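Local atomic coordinates of DNA repair protein RAD14 (Saccharomyces cerevisiae, PDB entry 5A3D), a protein that recognises damaged DNA in nucleotide excision repair and is needed for the incision step, the chain here being its zinc-containing DNA-binding domain. Residues L23-Q28 and E35-L40; I5-N10 and K27-E32; D60-L65 and R83-A88; P68-H71 and R77-L80; F89-K92 and G96-G99. All coordinates share one frame; numbering follows the deposited sequence.

Contacts 1 and 2 share K27 and Q28 and one zinc ion: contact 1 packs apolar side chains round a buried tyrosine ring, whereas contact 2, partly buried, joins metal ligands and polar atoms, and E6 of contact 2 bonds to Y37 of contact 1. Contact 3, centred about 6 Å from the chain's centre, ties a loop to helix 83-94 through a carboxylate. That helix carries half of contact 5, a surface turn held by a backbone hydrogen bond and an aromatic face. Contact 4 lies within the chain loop that contact 3 closes and meets DNA; its centre is about 27 Å from that of contact 5. Strand pairing links contacts 3 and 4 through L65 and L80.

Contact 1: residues L23-Q28 and E35-L40; sequences LQVCKQ and EKYALL. With ZN (zinc ion), chain F.
V25 meets the ring of Y37 over one face: its CG1 methyl is 4.0 Å from the ring centroid and 16° off the normal, which satisfies a CH-pi contact. The methyl is shifted toward the CE2 side of the rim, while the sister methyl CG2 reaches the phenol end, 3.5 Å from Y37 OH. This two-point approach follows from the first torsion of V25 (chi1 -179°), which sets CG1 anti to the backbone N and CG2 anti to the carbonyl carbon. L23 comes in at the edge instead, with L23 CD1 near the ring plane and 4.0 Å from Y37 CD1. Beneath the face opposite V25, K36 CB lies 3.5 Å from the ring plane, over its centre, so the aromatic group is sandwiched between V25 and its own sequence neighbour. The packing joins the zinc finger to the end of helix 34-37, which A38 is the first residue to leave. Next to V25, C26 SG binds the zinc ion at 2.3 Å, one of four cysteine ligands with C4, C7 and C29, and C26 also occupies the N-cap position of helix 27-32, its side chain capping a backbone N there. The hydroxyl of the buried tyrosine is satisfied from the finger's first loop: Y37 OH is hydrogen-bonded to E6 OE2, and the same carboxylate oxygen forms a salt bridge with K36 NZ.

Contact 2: residues I5-N10 and K27-E32; sequences IECHIN and KQCSKE. With ZN (zinc ion), chain F.
C7 SG is gripped from several directions: it binds the zinc ion at 2.4 Å, accepts the backbone N-H of N10 at 3.4 Å from N10 N in an almost straight bond (177°), and takes a weak bond from I9 N. The first torsion (chi1 68°) sets this sulfur between the backbone N and the carbonyl carbon, where both metal and amides reach it. Such N-H donors would be expected to spread some of the charge of a zinc-bound thiolate. Across the contact C29 SG completes the pair, 2.3 Å from the metal, and packs closely against the loop, with C7 CB 3.3 Å from C29 SG and E6 CB 3.6 Å from the same sulfur. The site is a four-cysteine zinc finger, the other ligands being C4 and C26. A second link is polar and indirect: one water accepts from N10 ND2 at 2.7 Å and donates to Q28 OE1 at 2.8 Å. The orientation of that amide is set from its other end, where Q28 NE2 donates to E32 OE2 at 3.0 Å, coming from above the carboxylate plane. The bend of E6 at chi2 turns its carboxylate away from C29 toward Y37 and K36 of helix 34-37. The loop 5-10, which precedes helix 15-19, is thereby fastened through the metal to helix 27-32, and through E6 to the next helix along the chain.

Contact 3: residues D60-L65 and R83-A88; sequences DLFHRL and RCEVEA
The F62 ring takes the backbone oxygen of E85 at its edge, in plane, with F62 CE1 3.6 Å from E85 O, while L61 CG lies over one of its faces and the ring of F89 meets it edge-to-face. The H63 ring also uses its edge, turned to the carboxylate of E85, and the two planes are 48° apart. These contacts fix the loop before strand 65-67 onto helix 83-94 in the XPA-family DNA-binding domain, and H63 with E85 forms a histidine-carboxylate hydrogen bond. Both carboxylate oxygens face the same residue: H63 N donates to E85 OE1 at 2.9 Å (159°) and H63 ND1 to E85 OE2 at 2.9 Å (157°). Each oxygen is approached on its syn side, the ring nitrogen slightly out of the carboxylate plane, so the pair of bonds limits rotation of both the acid and the imidazole. E85 reaches this position because its chain is extended beyond CG, and the carboxylate would probably favour a protonated ring. Without the carboxylate of E85, as with an alanine here, H63 would probably lose the fixed tilt of its ring, and its backbone N-H would be left without this partner. V86 is apposed to F62 through its backbone, V86 CA lying 4.0 Å from F62 CE1 at an oblique angle to the ring. One ordered water bridges the two segments as well, donating to E85 OE1 at 2.7 Å and to H63 O at 2.8 Å.

Contact 4: residues P68-H71 and R77-L80; sequences PNPH and RMQL. With nucleotides of chain D.
N69 and R77 bring their CA atoms to 4.7 Å, yet no hydrogen bond passes directly between segments 68-71 and 77-80, so the two segments meet by van der Waals packing alone. P70 and M78 supply the apolar part: their side chains cross at about a right angle, P70 CG and CD against the sulfur, with P70 CD 3.9 Å from M78 SD. With M78 CG anti to the backbone N and the chain bent at its last torsion (chi3 58°), the methyl swings onto the DNA, where M78 CE is 3.5 Å from N7 of DG1 of chain D. L80 CD1 lies against the same face of that base, 3.8 Å from N1 of DG1. These residues belong to the beta-hairpin of antiparallel strands 65-67 and 78-82, with P68-H71 in its connecting loop. An alanine in place of M78 would take away the thioether and is likely to leave a gap between P70 and the guanine. The strand backbone also binds the DNA: Q79 N donates to OP1 of DG3 of chain D at 2.8 Å in a nearly straight bond (174°). N69 OD1 accepts from H71 N at 2.9 Å, an Asx turn, and N69 ND2 donates to A76 O and to a uracil O2 of the DNA. The CB of R77 points away from 68-71, and its NE forms a salt bridge with E66.

Contact 5: residues F89-K92 and G96-G99; sequences FAFK and GEEG
The junction between helix 83-94 and helix 96-113 is a tight surface turn, and F91 and G96 hold its two sides together. The backbone bond is short and straight: G96 N donates to F91 O at 2.7 Å with an N-H...O angle of 177°. It joins residues five positions apart and so closes the connection between the helices. The F91 ring then lies against the peptide joining G96 to E97, with E97 N 3.7 Å above the ring plane and over its centre. At the far end of the ring F91 CE1 is 3.7 Å from E97 CA, and F91 CZ is 3.9 Å from E97 CB. The two side chains run side by side in the same direction, and the E97 carboxylate plane stands nearly perpendicular to the ring, 82° from it. G96 has a positive phi (71°), and a beta carbon there would collide with E98 OE1. No polar partner of the E97 carboxylate is found across this contact, which suggests that its charge contributes little here; the chemistry implies a turn fixed by one short, straight backbone hydrogen bond and by an aromatic face laid on a peptide.

Contact 1: residues L23-Q28 and E35-L40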
# COMPACT_ATOMS: atom_id res chain seq x y z
N LEU B 23 18.85 18.30 -17.24
CA LEU B 23 19.54 19.51 -16.75
C LEU B 23 20.77 19.68 -17.60
O LEU B 23 21.56 18.74 -17.73
CB LEU B 23 19.91 19.33 -15.29
CG LEU B 23 18.74 19.39 -14.30
CD1 LEU B 23 19.17 18.99 -12.88
CD2 LEU B 23 18.15 20.76 -14.29
N GLN B 24 20.87 20.82 -18.25
CA GLN B 24 22.07 21.19 -18.99
C GLN B 24 23.21 21.68 -18.06
O GLN B 24 23.44 22.92 -17.96
CB GLN B 24 21.73 22.24 -20.04
CG GLN B 24 20.86 21.66 -21.14
CD GLN B 24 21.52 21.90 -22.48
OE1 GLN B 24 21.38 22.99 -23.07
NE2 GLN B 24 22.32 20.88 -22.94
N VAL B 25 23.79 20.74 -17.33
CA VAL B 25 24.79 21.01 -16.26
C VAL B 25 25.94 20.05 -16.41
O VAL B 25 25.73 18.87 -16.67
CB VAL B 25 24.17 20.84 -14.85
CG1 VAL B 25 25.22 21.14 -13.79
CG2 VAL B 25 23.04 21.83 -14.74
N CYS B 26 27.16 20.57 -16.42
CA CYS B 26 28.35 19.75 -16.57
C CYS B 26 28.67 19.02 -15.25
O CYS B 26 28.22 19.43 -14.15
CB CYS B 26 29.58 20.58 -17.05
SG CYS B 26 30.29 21.67 -15.90
N LYS B 27 29.51 18.03 -15.33
CA LYS B 27 29.80 17.20 -14.19
C LYS B 27 30.55 18.05 -13.10
O LYS B 27 30.31 17.92 -11.91
CB LYS B 27 30.61 15.96 -14.60
CG LYS B 27 30.84 15.09 -13.36
CD LYS B 27 30.69 13.58 -13.42
CE LYS B 27 31.01 12.79 -14.69
NZ LYS B 27 31.12 11.31 -14.36
N GLN B 28 31.44 18.91 -13.53
CA GLN B 28 32.23 19.69 -12.59
C GLN B 28 31.30 20.60 -11.73
O GLN B 28 31.40 20.67 -10.50
CB GLN B 28 33.34 20.45 -13.28
CG GLN B 28 34.12 21.47 -12.36
CD GLN B 28 35.40 22.00 -12.98
OE1 GLN B 28 35.72 21.76 -14.11
NE2 GLN B 28 36.13 22.79 -12.21
N GLU B 35 24.12 21.48 -3.37
CA GLU B 35 22.82 22.07 -2.95
C GLU B 35 21.76 22.09 -4.04
O GLU B 35 20.57 22.16 -3.74
CB GLU B 35 23.00 23.50 -2.39
CG GLU B 35 23.28 24.58 -3.44
CD GLU B 35 24.72 24.71 -3.97
OE1 GLU B 35 25.62 23.87 -3.68
OE2 GLU B 35 24.94 25.68 -4.73
N LYS B 36 22.19 22.01 -5.30
CA LYS B 36 21.29 21.83 -6.42
C LYS B 36 21.31 20.40 -7.02
O LYS B 36 20.23 19.88 -7.37
CB LYS B 36 21.62 22.79 -7.58
CG LYS B 36 21.19 24.25 -7.36
CD LYS B 36 21.66 25.12 -8.48
CE LYS B 36 21.17 26.56 -8.36
NZ LYS B 36 22.02 27.40 -9.27
N TYR B 37 22.49 19.79 -7.16
CA TYR B 37 22.60 18.71 -8.05
C TYR B 37 22.86 17.34 -7.45
O TYR B 37 23.00 16.37 -8.15
CB TYR B 37 23.61 19.05 -9.15
CG TYR B 37 23.27 20.31 -9.90
CD1 TYR B 37 22.09 20.43 -10.59
CD2 TYR B 37 24.09 21.42 -9.84
CE1 TYR B 37 21.74 21.59 -11.29
CE2 TYR B 37 23.76 22.57 -10.56
CZ TYR B 37 22.56 22.68 -11.24
OH TYR B 37 22.26 23.82 -11.96
N ALA B 38 22.98 17.29 -6.17
CA ALA B 38 23.29 16.03 -5.54
C ALA B 38 22.17 15.03 -5.76
O ALA B 38 21.01 15.39 -5.77
CB ALA B 38 23.36 16.20 -4.02
N LEU B 39 22.52 13.77 -5.76
CA LEU B 39 21.49 12.72 -5.93
C LEU B 39 21.23 12.13 -4.55
O LEU B 39 22.14 12.00 -3.71
CB LEU B 39 21.90 11.71 -6.92
CG LEU B 39 22.25 12.17 -8.33
CD1 LEU B 39 22.59 10.97 -9.21
CD2 LEU B 39 21.11 13.01 -8.95
N LEU B 40 19.94 11.94 -4.27
CA LEU B 40 19.46 11.54 -2.95
C LEU B 40 18.73 10.23 -3.16
O LEU B 40 17.95 10.06 -4.10
CB LEU B 40 18.44 12.54 -2.45
CG LEU B 40 18.93 13.99 -2.27
CD1 LEU B 40 17.76 14.83 -1.77
CD2 LEU B 40 20.03 13.93 -1.28
ZN ZN F . 29.44 23.82 -15.81

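Contact 2: residues I5-N10 and K27-E32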
# COMPACT_ATOMS: atom_id res chain seq x y z
N ILE B 5 24.50 25.61 -17.82
CA ILE B 5 23.79 26.74 -17.23
C ILE B 5 24.46 27.26 -15.94
O ILE B 5 24.12 28.29 -15.45
CB ILE B 5 22.30 26.38 -16.98
CG1 ILE B 5 22.18 25.30 -15.92
CG2 ILE B 5 21.70 25.91 -18.29
CD1 ILE B 5 20.87 24.51 -15.84
N GLU B 6 25.42 26.53 -15.38
CA GLU B 6 26.10 27.06 -14.22
C GLU B 6 27.34 27.85 -14.64
O GLU B 6 27.50 29.07 -14.33
CB GLU B 6 26.45 25.93 -13.27
CG GLU B 6 25.18 25.38 -12.69
CD GLU B 6 24.57 26.30 -11.61
OE1 GLU B 6 25.19 27.35 -11.25
OE2 GLU B 6 23.49 25.98 -11.15
N CYS B 7 28.23 27.17 -15.36
CA CYS B 7 29.50 27.79 -15.64
C CYS B 7 29.48 28.64 -16.92
O CYS B 7 30.29 29.55 -17.08
CB CYS B 7 30.61 26.72 -15.68
SG CYS B 7 30.63 25.50 -17.00
N HIS B 8 28.62 28.27 -17.87
CA HIS B 8 28.52 28.93 -19.20
C HIS B 8 29.70 28.72 -20.14
O HIS B 8 29.91 29.51 -21.05
CB HIS B 8 28.29 30.42 -19.01
CG HIS B 8 27.18 30.71 -18.06
ND1 HIS B 8 25.87 30.36 -18.33
CD2 HIS B 8 27.17 31.30 -16.84
CE1 HIS B 8 25.10 30.73 -17.32
NE2 HIS B 8 25.86 31.32 -16.40
N ILE B 9 30.45 27.68 -19.86
CA ILE B 9 31.70 27.36 -20.46
C ILE B 9 31.70 25.99 -21.08
O ILE B 9 31.92 25.87 -22.26
CB ILE B 9 32.82 27.45 -19.42
CG1 ILE B 9 32.95 28.90 -19.01
CG2 ILE B 9 34.16 26.96 -20.04
CD1 ILE B 9 33.89 29.04 -17.83
N ASN B 10 31.48 24.96 -20.28
CA ASN B 10 31.52 23.59 -20.74
C ASN B 10 30.33 23.33 -21.67
O ASN B 10 29.21 23.90 -21.48
CB ASN B 10 31.53 22.63 -19.56
CG ASN B 10 32.95 22.25 -19.08
OD1 ASN B 10 33.92 22.31 -19.84
ND2 ASN B 10 33.06 21.92 -17.78
N LYS B 27 29.51 18.03 -15.33
CA LYS B 27 29.80 17.20 -14.19
C LYS B 27 30.55 18.05 -13.10
O LYS B 27 30.31 17.92 -11.91
CB LYS B 27 30.61 15.96 -14.60
CG LYS B 27 30.84 15.09 -13.36
CD LYS B 27 30.69 13.58 -13.42
CE LYS B 27 31.01 12.79 -14.69
NZ LYS B 27 31.12 11.31 -14.36
N GLN B 28 31.44 18.91 -13.53
CA GLN B 28 32.23 19.69 -12.59
C GLN B 28 31.30 20.60 -11.73
O GLN B 28 31.40 20.67 -10.50
CB GLN B 28 33.34 20.45 -13.28
CG GLN B 28 34.12 21.47 -12.36
CD GLN B 28 35.40 22.00 -12.98
OE1 GLN B 28 35.72 21.76 -14.11
NE2 GLN B 28 36.13 22.79 -12.21
N CYS B 29 30.42 21.31 -12.42
CA CYS B 29 29.46 22.19 -11.82
C CYS B 29 28.50 21.43 -10.94
O CYS B 29 28.21 21.92 -9.87
CB CYS B 29 28.70 23.02 -12.85
SG CYS B 29 29.69 24.32 -13.58
N SER B 30 28.07 20.24 -11.35
CA SER B 30 27.25 19.45 -10.46
C SER B 30 28.02 19.15 -9.13
O SER B 30 27.38 19.17 -8.07
CB SER B 30 26.79 18.16 -11.05
OG SER B 30 27.79 17.19 -11.15
N LYS B 31 29.31 18.83 -9.16
CA LYS B 31 30.04 18.59 -7.91
C LYS B 31 30.27 19.87 -7.11
O LYS B 31 30.43 19.82 -5.87
CB LYS B 31 31.37 17.84 -8.07
CG LYS B 31 31.30 16.52 -8.81
CD LYS B 31 30.03 15.72 -8.59
CE LYS B 31 30.15 14.20 -8.75
NZ LYS B 31 29.31 13.53 -7.70
N GLU B 32 30.33 21.02 -7.80
CA GLU B 32 30.54 22.29 -7.12
C GLU B 32 29.26 22.85 -6.46
O GLU B 32 29.32 23.71 -5.55
CB GLU B 32 31.15 23.31 -8.10
CG GLU B 32 32.58 22.90 -8.54
CD GLU B 32 33.19 23.71 -9.71
OE1 GLU B 32 32.42 24.32 -10.55
OE2 GLU B 32 34.47 23.67 -9.82
ZN ZN F . 29.44 23.82 -15.81
O HOH W 1 34.81 20.43 -16.35

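Contact 3: residues D60-L65 and R83-A88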
# COMPACT_ATOMS: atom_id res chain seq x y z
N ASP B 60 5.12 11.08 -12.67
CA ASP B 60 4.80 12.34 -13.33
C ASP B 60 5.43 13.48 -12.55
O ASP B 60 5.74 14.48 -13.16
CB ASP B 60 3.30 12.50 -13.57
CG ASP B 60 2.76 11.43 -14.48
OD1 ASP B 60 3.52 11.00 -15.37
OD2 ASP B 60 1.59 10.99 -14.34
N LEU B 61 5.75 13.28 -11.26
CA LEU B 61 6.25 14.35 -10.35
C LEU B 61 7.81 14.53 -10.20
O LEU B 61 8.33 15.63 -9.90
CB LEU B 61 5.80 14.04 -8.98
CG LEU B 61 5.66 15.23 -8.05
CD1 LEU B 61 4.39 15.97 -8.50
CD2 LEU B 61 5.50 14.72 -6.62
N PHE B 62 8.52 13.44 -10.30
CA PHE B 62 10.02 13.49 -10.19
C PHE B 62 10.67 12.64 -11.24
O PHE B 62 10.25 11.47 -11.51
CB PHE B 62 10.49 12.92 -8.86
CG PHE B 62 10.02 13.70 -7.67
CD1 PHE B 62 10.44 14.98 -7.44
CD2 PHE B 62 9.06 13.19 -6.82
CE1 PHE B 62 9.97 15.68 -6.33
CE2 PHE B 62 8.66 13.85 -5.70
CZ PHE B 62 9.07 15.15 -5.47
N HIS B 63 11.81 13.11 -11.72
CA HIS B 63 12.65 12.24 -12.54
C HIS B 63 13.36 11.37 -11.56
O HIS B 63 13.46 11.73 -10.36
CB HIS B 63 13.63 13.00 -13.40
CG HIS B 63 12.99 13.83 -14.47
ND1 HIS B 63 12.65 15.16 -14.28
CD2 HIS B 63 12.68 13.55 -15.76
CE1 HIS B 63 12.10 15.64 -15.38
NE2 HIS B 63 12.10 14.68 -16.29
N ARG B 64 13.79 10.20 -11.99
CA ARG B 64 14.58 9.40 -11.10
C ARG B 64 15.50 8.45 -11.90
O ARG B 64 15.16 8.03 -12.99
CB ARG B 64 13.76 8.58 -10.12
CG ARG B 64 12.88 7.49 -10.69
CD ARG B 64 11.92 6.87 -9.60
NE ARG B 64 10.78 7.72 -9.09
CZ ARG B 64 10.14 8.71 -9.74
NH1 ARG B 64 10.39 8.96 -11.04
NH2 ARG B 64 9.22 9.42 -9.13
N LEU B 65 16.64 8.19 -11.32
CA LEU B 65 17.56 7.18 -11.78
C LEU B 65 17.47 5.97 -10.87
O LEU B 65 17.66 6.08 -9.69
CB LEU B 65 18.94 7.74 -11.64
CG LEU B 65 20.20 7.11 -12.36
CD1 LEU B 65 21.60 7.32 -11.75
CD2 LEU B 65 20.16 6.03 -13.39
N ARG B 83 18.42 16.74 -6.03
CA ARG B 83 18.09 17.59 -4.92
C ARG B 83 17.19 18.74 -5.36
O ARG B 83 16.23 19.01 -4.66
CB ARG B 83 19.29 18.08 -4.14
CG ARG B 83 18.78 18.91 -2.97
CD ARG B 83 19.85 19.46 -2.09
NE ARG B 83 20.80 18.57 -1.54
CZ ARG B 83 20.59 17.87 -0.44
NH1 ARG B 83 19.40 17.94 0.16
NH2 ARG B 83 21.57 17.10 0.06
N CYS B 84 17.48 19.41 -6.48
CA CYS B 84 16.72 20.62 -6.79
C CYS B 84 15.19 20.30 -6.97
O CYS B 84 14.38 21.09 -6.61
CB CYS B 84 17.31 21.35 -7.99
SG CYS B 84 17.45 20.41 -9.52
N GLU B 85 14.87 19.16 -7.57
CA GLU B 85 13.44 18.71 -7.73
C GLU B 85 12.75 18.40 -6.41
O GLU B 85 11.65 18.89 -6.08
CB GLU B 85 13.40 17.47 -8.60
CG GLU B 85 13.57 17.80 -10.04
CD GLU B 85 13.37 16.61 -10.97
OE1 GLU B 85 12.87 15.53 -10.55
OE2 GLU B 85 13.69 16.81 -12.20
N VAL B 86 13.44 17.57 -5.63
CA VAL B 86 13.04 17.16 -4.28
C VAL B 86 12.74 18.40 -3.38
O VAL B 86 11.71 18.47 -2.73
CB VAL B 86 14.13 16.24 -3.64
CG1 VAL B 86 13.67 15.83 -2.25
CG2 VAL B 86 14.20 14.97 -4.45
N GLU B 87 13.68 19.31 -3.34
CA GLU B 87 13.58 20.46 -2.50
C GLU B 87 12.44 21.37 -2.95
O GLU B 87 11.70 21.91 -2.15
CB GLU B 87 14.92 21.19 -2.52
CG GLU B 87 14.95 22.37 -1.64
CD GLU B 87 16.35 22.96 -1.64
OE1 GLU B 87 17.15 22.48 -0.78
OE2 GLU B 87 16.58 23.87 -2.50
N ALA B 88 12.33 21.56 -4.25
CA ALA B 88 11.31 22.46 -4.82
C ALA B 88 9.93 21.97 -4.44
O ALA B 88 9.07 22.76 -4.08
CB ALA B 88 11.44 22.49 -6.33
O HOH W 2 14.31 13.96 -8.89

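Contact 4: residues P68-H71 and R77-L80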
# COMPACT_ATOMS: atom_id res chain seq x y z
N PRO B 68 20.99 -0.93 -9.26
CA PRO B 68 20.96 -2.08 -8.36
C PRO B 68 21.09 -1.60 -6.91
O PRO B 68 21.86 -0.63 -6.64
CB PRO B 68 22.19 -2.91 -8.80
CG PRO B 68 22.40 -2.54 -10.26
CD PRO B 68 22.10 -1.02 -10.22
N ASN B 69 20.40 -2.27 -6.01
CA ASN B 69 20.49 -2.01 -4.61
C ASN B 69 21.95 -2.41 -4.19
O ASN B 69 22.35 -3.53 -4.41
CB ASN B 69 19.46 -2.88 -3.86
CG ASN B 69 19.38 -2.56 -2.37
OD1 ASN B 69 20.36 -2.69 -1.70
ND2 ASN B 69 18.21 -2.09 -1.86
N PRO B 70 22.70 -1.49 -3.55
CA PRO B 70 24.08 -1.81 -3.16
C PRO B 70 24.24 -2.92 -2.13
O PRO B 70 25.25 -3.61 -2.18
CB PRO B 70 24.62 -0.49 -2.59
CG PRO B 70 23.55 0.46 -2.58
CD PRO B 70 22.31 -0.12 -3.22
N HIS B 71 23.21 -3.22 -1.35
CA HIS B 71 23.30 -4.28 -0.37
C HIS B 71 23.19 -5.66 -0.98
O HIS B 71 23.78 -6.63 -0.51
CB HIS B 71 22.30 -4.05 0.75
CG HIS B 71 22.56 -2.79 1.46
ND1 HIS B 71 23.48 -2.70 2.47
CD2 HIS B 71 22.10 -1.53 1.26
CE1 HIS B 71 23.56 -1.46 2.89
NE2 HIS B 71 22.72 -0.72 2.18
N ARG B 77 15.40 -2.19 -6.09
CA ARG B 77 16.31 -1.25 -6.70
C ARG B 77 16.36 0.08 -5.98
O ARG B 77 15.39 0.64 -5.51
CB ARG B 77 15.95 -0.92 -8.15
CG ARG B 77 16.03 -2.11 -9.14
CD ARG B 77 15.62 -1.77 -10.61
NE ARG B 77 14.19 -1.45 -10.74
CZ ARG B 77 13.22 -2.30 -10.88
NH1 ARG B 77 13.39 -3.64 -10.98
NH2 ARG B 77 12.00 -1.82 -10.92
N MET B 78 17.57 0.59 -5.96
CA MET B 78 17.82 1.91 -5.40
C MET B 78 17.23 2.95 -6.30
O MET B 78 17.31 2.85 -7.54
CB MET B 78 19.33 2.09 -5.25
CG MET B 78 19.70 3.45 -4.65
SD MET B 78 21.43 3.56 -4.08
CE MET B 78 22.36 3.19 -5.58
N GLN B 79 16.70 4.01 -5.71
CA GLN B 79 16.09 5.15 -6.47
C GLN B 79 16.75 6.48 -6.07
O GLN B 79 16.82 6.77 -4.91
CB GLN B 79 14.59 5.20 -6.26
CG GLN B 79 13.89 3.90 -6.80
CD GLN B 79 12.40 3.86 -6.50
OE1 GLN B 79 11.86 4.73 -5.84
NE2 GLN B 79 11.72 2.86 -7.06
N LEU B 80 17.26 7.21 -7.05
CA LEU B 80 18.05 8.42 -6.86
C LEU B 80 17.25 9.59 -7.49
O LEU B 80 16.83 9.55 -8.64
CB LEU B 80 19.44 8.33 -7.41
CG LEU B 80 20.31 7.15 -6.85
CD1 LEU B 80 21.61 7.07 -7.60
CD2 LEU B 80 20.54 7.45 -5.40
P DG D 3 16.72 3.64 -1.51
OP1 DG D 3 16.53 4.20 -2.88
OP2 DG D 3 16.55 4.49 -0.35
O5' DG D 3 15.77 2.37 -1.36
C5' DG D 3 15.80 1.33 -2.33
C4' DG D 3 14.57 0.46 -2.18
O4' DG D 3 14.66 -0.37 -1.00
C3' DG D 3 13.24 1.20 -2.06
O3' DG D 3 12.44 0.32 -2.82
C2' DG D 3 13.01 1.24 -0.55
C1' DG D 3 13.64 -0.06 -0.07
N9 DG D 3 14.24 -0.08 1.26
C8 DG D 3 15.01 0.88 1.86
N7 DG D 3 15.46 0.52 3.03
C5 DG D 3 14.93 -0.74 3.23
C6 DG D 3 15.07 -1.63 4.31
O6 DG D 3 15.68 -1.46 5.37
N1 DG D 3 14.34 -2.80 4.11
C2 DG D 3 13.62 -3.10 2.98
N2 DG D 3 13.03 -4.30 2.95
N3 DG D 3 13.52 -2.29 1.94
C4 DG D 3 14.20 -1.14 2.13
O5' DG D 1 27.30 2.07 0.88
C5' DG D 1 26.44 2.40 -0.23
C4' DG D 1 25.79 3.74 0.01
O4' DG D 1 26.36 4.92 -0.62
C3' DG D 1 24.27 3.92 0.10
O3' DG D 1 23.82 3.94 1.48
C2' DG D 1 24.00 5.23 -0.64
C1' DG D 1 25.33 5.65 -1.27
N9 DG D 1 25.40 5.37 -2.70
C8 DG D 1 25.56 4.15 -3.32
N7 DG D 1 25.53 4.22 -4.62
C5 DG D 1 25.29 5.57 -4.88
C6 DG D 1 25.15 6.25 -6.12
O6 DG D 1 25.20 5.79 -7.27
N1 DG D 1 24.95 7.62 -5.93
C2 DG D 1 24.87 8.24 -4.70
N2 DG D 1 24.67 9.57 -4.73
N3 DG D 1 24.97 7.61 -3.54
C4 DG D 1 25.20 6.29 -3.71

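Contact 5: residues F89-K92 and G96-G99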
# COMPACT_ATOMS: atom_id res chain seq x y z
N PHE B 89 9.70 20.65 -4.53
CA PHE B 89 8.44 20.03 -4.10
C PHE B 89 8.20 20.13 -2.58
O PHE B 89 7.10 20.43 -2.13
CB PHE B 89 8.40 18.55 -4.55
CG PHE B 89 7.09 17.87 -4.21
CD1 PHE B 89 5.97 18.01 -5.07
CD2 PHE B 89 6.91 17.26 -2.97
CE1 PHE B 89 4.76 17.44 -4.74
CE2 PHE B 89 5.68 16.71 -2.63
CZ PHE B 89 4.61 16.81 -3.51
N ALA B 90 9.24 19.83 -1.81
CA ALA B 90 9.19 19.85 -0.39
C ALA B 90 8.87 21.23 0.18
O ALA B 90 8.09 21.33 1.14
CB ALA B 90 10.51 19.37 0.15
N PHE B 91 9.46 22.26 -0.42
CA PHE B 91 9.21 23.69 -0.06
C PHE B 91 7.77 24.08 -0.36
O PHE B 91 7.17 24.93 0.33
CB PHE B 91 10.19 24.64 -0.83
CG PHE B 91 11.60 24.68 -0.28
CD1 PHE B 91 12.01 23.87 0.76
CD2 PHE B 91 12.55 25.52 -0.85
CE1 PHE B 91 13.33 23.89 1.22
CE2 PHE B 91 13.86 25.58 -0.38
CZ PHE B 91 14.25 24.76 0.68
N LYS B 92 7.22 23.53 -1.44
CA LYS B 92 5.80 23.75 -1.75
C LYS B 92 4.89 23.03 -0.72
O LYS B 92 3.87 23.58 -0.26
CB LYS B 92 5.51 23.31 -3.19
CG LYS B 92 4.06 22.98 -3.54
CD LYS B 92 3.94 21.68 -4.35
CE LYS B 92 3.66 20.41 -3.50
NZ LYS B 92 2.22 20.17 -3.07
N GLY B 96 8.14 26.47 2.26
CA GLY B 96 9.50 26.95 2.18
C GLY B 96 10.42 26.25 3.14
O GLY B 96 10.01 25.34 3.86
N GLU B 97 11.67 26.69 3.14
CA GLU B 97 12.70 26.19 4.01
C GLU B 97 12.24 26.31 5.46
O GLU B 97 12.52 25.44 6.33
CB GLU B 97 13.97 27.04 3.78
CG GLU B 97 15.29 26.43 4.25
CD GLU B 97 16.52 27.16 3.67
OE1 GLU B 97 16.74 28.36 3.98
OE2 GLU B 97 17.27 26.53 2.87
N GLU B 98 11.54 27.41 5.72
CA GLU B 98 11.05 27.72 7.05
C GLU B 98 10.10 26.63 7.55
O GLU B 98 10.32 25.96 8.56
CB GLU B 98 10.36 29.11 7.03
CG GLU B 98 11.28 30.28 6.67
CD GLU B 98 11.48 30.62 5.17
OE1 GLU B 98 10.93 29.94 4.24
OE2 GLU B 98 12.24 31.62 4.93
N GLY B 99 9.02 26.45 6.81
CA GLY B 99 8.04 25.43 7.12
C GLY B 99 8.64 24.04 7.28
O GLY B 99 8.27 23.28 8.19